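Local structure of protein B (Streptococcus agalactiae, 5H6I) at residues 101-104 against 105-109; 130-133 against 134-138. The protein permeabilizes membranes as a secreted pore-forming toxin, the CAMP factor, and belongs to the Fc-binding proteins of bacteria. All coordinates share one frame; numbering follows the deposited sequence.

Contact 1. Residues 101-104 against 105-109; sequences ALTD and VIEAI
Ala101 meets Val105 one turn further on through its carbonyl: Val105 N donates to Ala101 O over 3.0 Å, and the methyl CG2 of the same valine lies 3.3 Å from Ala101 O. That branch stands beside the valine's own backbone N because CG1 lies anti to that nitrogen (chi1 163°). Leu102 O receives Ile106 N in the straightest of the four bonds (2.9 Å, 164° at the hydrogen), while CG1 of Ile106 bends back to 3.2 Å from the same Leu102 O. Leu102 packs on helix 65-84, and Ile106 on helix 35-58. Such i to i+4 pairing is the regular alpha-helical ladder, here in the middle of helix 93-115, whose Ala101, Leu102, Val105, Ile106 and Ala108 are buried in the helical bundle, within the region that binds the IgG constant part. Thr103 O takes Glu107 N at 2.8 Å, and on the more open side of the helix its methyl CG2 comes 3.4 Å from Glu107 OE1. The threonine hydroxyl OG1 looks elsewhere, to a hydrogen bond with Lys44 NZ. Asp104 O accepts Ala108 N from above the carbonyl plane, 37° out of it. The Asp104 carboxylate stands nearly perpendicular to that of Glu107, with Asp104 OD1 4.0 Å from Glu107 OE2; a weak, long ion pair of the same OD1 with Lys156 NZ may ease the repulsion expected between these like charges.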
ATOM      1  N   ALA A 101       3.173  13.563  10.652  1.00 58.71           N
ATOM      2  CA  ALA A 101       4.105  12.753   9.878  1.00 55.01           C
ATOM      3  C   ALA A 101       3.490  11.434   9.427  1.00 60.61           C
ATOM      4  O   ALA A 101       4.003  10.814   8.489  1.00 57.47           O
ATOM      5  CB  ALA A 101       5.375  12.488  10.686  1.00 53.11           C
ATOM      6  N   LEU A 102       2.407  10.992  10.071  1.00 52.79           N
ATOM      7  CA  LEU A 102       1.714   9.795   9.606  1.00 56.39           C
ATOM      8  C   LEU A 102       0.997  10.044   8.287  1.00 53.88           C
ATOM      9  O   LEU A 102       0.857   9.121   7.476  1.00 53.72           O
ATOM     10  CB  LEU A 102       0.727   9.311  10.667  1.00 53.32           C
ATOM     11  CG  LEU A 102       1.337   8.484  11.800  1.00 55.76           C
ATOM     12  CD1 LEU A 102       0.309   8.225  12.887  1.00 54.39           C
ATOM     13  CD2 LEU A 102       1.899   7.177  11.263  1.00 51.42           C
ATOM     14  N   THR A 103       0.534  11.274   8.055  1.00 58.53           N
ATOM     15  CA  THR A 103      -0.033  11.614   6.754  1.00 57.90           C
ATOM     16  C   THR A 103       1.037  11.577   5.670  1.00 54.18           C
ATOM     17  O   THR A 103       0.774  11.146   4.541  1.00 57.74           O
ATOM     18  CB  THR A 103      -0.700  12.989   6.812  1.00 53.70           C
ATOM     19  OG1 THR A 103      -1.753  12.969   7.785  1.00 65.36           O
ATOM     20  CG2 THR A 103      -1.283  13.364   5.457  1.00 62.04           C
ATOM     21  N   ASP A 104       2.256  12.017   5.999  1.00 55.40           N
ATOM     22  CA  ASP A 104       3.360  11.904   5.053  1.00 55.07           C
ATOM     23  C   ASP A 104       3.746  10.450   4.817  1.00 56.14           C
ATOM     24  O   ASP A 104       4.189  10.098   3.718  1.00 50.72           O
ATOM     25  CB  ASP A 104       4.563  12.703   5.553  1.00 45.07           C
ATOM     26  CG  ASP A 104       4.290  14.193   5.610  1.00 61.83           C
ATOM     27  OD1 ASP A 104       4.164  14.817   4.535  1.00 68.28           O
ATOM     28  OD2 ASP A 104       4.199  14.742   6.729  1.00 63.31           O
ATOM     29  N   VAL A 105       3.590   9.597   5.833  1.00 48.59           N
ATOM     30  CA  VAL A 105       3.810   8.166   5.643  1.00 55.05           C
ATOM     31  C   VAL A 105       2.799   7.607   4.651  1.00 52.62           C
ATOM     32  O   VAL A 105       3.159   6.923   3.685  1.00 50.89           O
ATOM     33  CB  VAL A 105       3.741   7.426   6.992  1.00 49.25           C
ATOM     34  CG1 VAL A 105       3.548   5.932   6.771  1.00 38.48           C
ATOM     35  CG2 VAL A 105       4.992   7.688   7.810  1.00 44.61           C
ATOM     36  N   ILE A 106       1.516   7.903   4.872  1.00 50.58           N
ATOM     37  CA  ILE A 106       0.469   7.413   3.980  1.00 59.31           C
ATOM     38  C   ILE A 106       0.649   7.979   2.579  1.00 56.77           C
ATOM     39  O   ILE A 106       0.498   7.265   1.580  1.00 53.36           O
ATOM     40  CB  ILE A 106      -0.921   7.751   4.554  1.00 49.38           C
ATOM     41  CG1 ILE A 106      -1.101   7.104   5.928  1.00 53.10           C
ATOM     42  CG2 ILE A 106      -2.018   7.301   3.602  1.00 54.23           C
ATOM     43  CD1 ILE A 106      -2.326   7.584   6.676  1.00 61.86           C
ATOM     44  N   GLU A 107       0.987   9.268   2.480  1.00 56.61           N
ATOM     45  CA  GLU A 107       1.146   9.895   1.171  1.00 54.29           C
ATOM     46  C   GLU A 107       2.295   9.270   0.391  1.00 55.67           C
ATOM     47  O   GLU A 107       2.227   9.145  -0.837  1.00 60.74           O
ATOM     48  CB  GLU A 107       1.363  11.399   1.330  1.00 54.96           C
ATOM     49  CG  GLU A 107       0.116  12.232   1.098  1.00 64.24           C
ATOM     50  CD  GLU A 107       0.217  13.613   1.711  1.00 61.62           C
ATOM     51  OE1 GLU A 107      -0.822  14.145   2.154  1.00 71.10           O
ATOM     52  OE2 GLU A 107       1.337  14.165   1.750  1.00 58.92           O
ATOM     53  N   ALA A 108       3.362   8.871   1.086  1.00 56.33           N
ATOM     54  CA  ALA A 108       4.477   8.219   0.409  1.00 60.76           C
ATOM     55  C   ALA A 108       4.093   6.837  -0.102  1.00 57.41           C
ATOM     56  O   ALA A 108       4.602   6.397  -1.137  1.00 55.87           O
ATOM     57  CB  ALA A 108       5.680   8.126   1.346  1.00 55.06           C
ATOM     58  N   ILE A 109       3.194   6.144   0.600  1.00 47.95           N
ATOM     59  CA  ILE A 109       2.800   4.805   0.173  1.00 57.64           C
ATOM     60  C   ILE A 109       1.896   4.874  -1.052  1.00 52.99           C
ATOM     61  O   ILE A 109       2.069   4.112  -2.010  1.00 52.16           O
ATOM     62  CB  ILE A 109       2.130   4.051   1.334  1.00 57.81           C
ATOM     63  CG1 ILE A 109       3.118   3.886   2.489  1.00 61.03           C
ATOM     64  CG2 ILE A 109       1.628   2.699   0.864  1.00 48.62           C
ATOM     65  CD1 ILE A 109       2.462   3.815   3.845  1.00 61.87           C
TER

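Contact 2. Residues 130-133 against 134-138; sequences GITK and LVIRI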
ATOM      1  N   GLY A 130      13.135   4.560   3.364  1.00 53.65           N
ATOM      2  CA  GLY A 130      12.927   5.905   3.876  1.00 50.24           C
ATOM      3  C   GLY A 130      11.688   6.018   4.742  1.00 50.25           C
ATOM      4  O   GLY A 130      11.701   6.697   5.773  1.00 46.33           O
ATOM      5  N   ILE A 131      10.597   5.366   4.333  1.00 47.90           N
ATOM      6  CA  ILE A 131       9.387   5.356   5.153  1.00 56.88           C
ATOM      7  C   ILE A 131       9.654   4.660   6.479  1.00 51.31           C
ATOM      8  O   ILE A 131       9.124   5.055   7.525  1.00 48.36           O
ATOM      9  CB  ILE A 131       8.225   4.695   4.388  1.00 62.77           C
ATOM     10  CG1 ILE A 131       8.018   5.376   3.034  1.00 53.75           C
ATOM     11  CG2 ILE A 131       6.944   4.745   5.209  1.00 49.21           C
ATOM     12  CD1 ILE A 131       6.876   4.792   2.232  1.00 57.18           C
ATOM     13  N   THR A 132      10.483   3.614   6.457  1.00 52.88           N
ATOM     14  CA  THR A 132      10.894   2.961   7.697  1.00 42.86           C
ATOM     15  C   THR A 132      11.616   3.942   8.613  1.00 52.66           C
ATOM     16  O   THR A 132      11.341   4.005   9.816  1.00 54.37           O
ATOM     17  CB  THR A 132      11.785   1.758   7.382  1.00 51.84           C
ATOM     18  OG1 THR A 132      10.989   0.699   6.835  1.00 44.07           O
ATOM     19  CG2 THR A 132      12.491   1.264   8.638  1.00 35.79           C
ATOM     20  N   LYS A 133      12.537   4.730   8.050  1.00 55.41           N
ATOM     21  CA  LYS A 133      13.250   5.723   8.846  1.00 51.84           C
ATOM     22  C   LYS A 133      12.305   6.778   9.406  1.00 52.17           C
ATOM     23  O   LYS A 133      12.562   7.334  10.478  1.00 54.04           O
ATOM     24  CB  LYS A 133      14.343   6.382   8.005  1.00 58.48           C
ATOM     25  CG  LYS A 133      15.719   5.764   8.186  1.00 64.36           C
ATOM     26  CD  LYS A 133      16.507   5.749   6.884  1.00 69.05           C
ATOM     27  CE  LYS A 133      16.948   7.147   6.483  1.00 78.22           C
ATOM     28  NZ  LYS A 133      17.755   7.136   5.230  1.00 79.63           N
ATOM     29  N   LEU A 134      11.208   7.063   8.703  1.00 56.17           N
ATOM     30  CA  LEU A 134      10.258   8.057   9.194  1.00 56.57           C
ATOM     31  C   LEU A 134       9.424   7.498  10.340  1.00 62.13           C
ATOM     32  O   LEU A 134       9.259   8.153  11.375  1.00 61.34           O
ATOM     33  CB  LEU A 134       9.360   8.533   8.051  1.00 50.68           C
ATOM     34  CG  LEU A 134       8.290   9.561   8.423  1.00 41.78           C
ATOM     35  CD1 LEU A 134       8.899  10.700   9.223  1.00 39.13           C
ATOM     36  CD2 LEU A 134       7.602  10.091   7.175  1.00 41.57           C
ATOM     37  N   VAL A 135       8.891   6.285  10.172  1.00 54.65           N
ATOM     38  CA  VAL A 135       8.064   5.682  11.214  1.00 53.83           C
ATOM     39  C   VAL A 135       8.875   5.452  12.483  1.00 55.24           C
ATOM     40  O   VAL A 135       8.346   5.562  13.596  1.00 62.25           O
ATOM     41  CB  VAL A 135       7.431   4.375  10.698  1.00 44.09           C
ATOM     42  CG1 VAL A 135       6.597   3.715  11.784  1.00 52.09           C
ATOM     43  CG2 VAL A 135       6.581   4.649   9.466  1.00 49.44           C
ATOM     44  N   ILE A 136      10.166   5.142  12.342  1.00 53.09           N
ATOM     45  CA  ILE A 136      11.018   4.960  13.514  1.00 52.36           C
ATOM     46  C   ILE A 136      11.084   6.245  14.329  1.00 52.13           C
ATOM     47  O   ILE A 136      11.006   6.220  15.563  1.00 60.63           O
ATOM     48  CB  ILE A 136      12.419   4.482  13.086  1.00 49.94           C
ATOM     49  CG1 ILE A 136      12.382   2.999  12.709  1.00 54.98           C
ATOM     50  CG2 ILE A 136      13.434   4.721  14.194  1.00 50.92           C
ATOM     51  CD1 ILE A 136      13.689   2.478  12.155  1.00 59.28           C
ATOM     52  N   ARG A 137      11.211   7.390  13.653  1.00 57.56           N
ATOM     53  CA  ARG A 137      11.223   8.667  14.361  1.00 60.78           C
ATOM     54  C   ARG A 137       9.874   8.952  15.008  1.00 54.06           C
ATOM     55  O   ARG A 137       9.815   9.508  16.112  1.00 50.29           O
ATOM     56  CB  ARG A 137      11.610   9.794  13.405  1.00 58.06           C
ATOM     57  CG  ARG A 137      12.945   9.589  12.709  1.00 66.35           C
ATOM     58  CD  ARG A 137      14.078  10.247  13.475  1.00 72.36           C
ATOM     59  NE  ARG A 137      14.543  11.463  12.815  1.00 77.93           N
ATOM     60  CZ  ARG A 137      15.594  11.517  12.001  1.00 76.96           C
ATOM     61  NH1 ARG A 137      16.294  10.420  11.747  1.00 79.69           N
ATOM     62  NH2 ARG A 137      15.944  12.667  11.444  1.00 67.37           N
ATOM     63  N   ILE A 138       8.779   8.583  14.338  1.00 53.85           N
ATOM     64  CA  ILE A 138       7.450   8.763  14.916  1.00 56.52           C
ATOM     65  C   ILE A 138       7.315   7.947  16.195  1.00 61.08           C
ATOM     66  O   ILE A 138       6.699   8.392  17.173  1.00 48.37           O
ATOM     67  CB  ILE A 138       6.366   8.388  13.889  1.00 54.74           C
ATOM     68  CG1 ILE A 138       6.501   9.239  12.625  1.00 56.09           C
ATOM     69  CG2 ILE A 138       4.977   8.548  14.489  1.00 49.64           C
ATOM     70  CD1 ILE A 138       5.453   8.935  11.575  1.00 49.79           C
TER
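Thr132 and Ile136 meet through methyl groups, Thr132 CG2 lying 3.9 Å from Ile136 CD1, one helical turn apart on the outer side. Ile136 CG1, set beside its own backbone N by a chi1 of -76°, also closes to 3.2 Å from Thr132 O, the carbonyl that accepts Ile136 N. On the inner side Ile131 CG2 and Val135 CG2 are looser neighbours at 4.3 Å, and the same valine methyl sits 3.2 Å from Ile131 O. That oxygen is gripped twice: Val135 N reaches it nearly straight (168°), Leu134 N only weakly, its main bond being to Gly130 O. At the far end Arg137 N makes a long, weak bond of 3.5 Å to Lys133 O, against which Arg137 CG lies closely.

Further out, Thr132 OG1 is tied to Gly128 O in the preceding turn, and the bent arginine chain carries NH2 to Ser147 O. Leu134 leans on helix 145-163 and on helix 93-115, where Ile131 and Val135 also rest. Ile136 is an exposed apolar exception; otherwise, with these three residues buried and Thr132, Lys133 and Arg137 partly exposed, the turn has the largely amphipathic pattern of a helix in an antiparallel bundle.

Overall arrangement
Contact 1 comes first along the chain, on helix 93-115, and contact 2 follows on the next helix, 121-139, with their centres about 10 Å apart. The two helices run antiparallel and pack directly: Val105 CG2 lies 3.6 Å from Leu134 CD2, Ala108 CB 3.7 Å from Ile131 CD1, and Ala101 CB 3.7 Å from Ile138 CD1. Residues later in one helix thus face residues earlier in the other. Contact 1 is the more central, about 11 Å from the centre of the chain against about 16 Å for contact 2. With helices 35-58, 65-84 and 145-163 these two helices build the N-terminal helical bundle, and contact 1 also lies in the IgG-binding region.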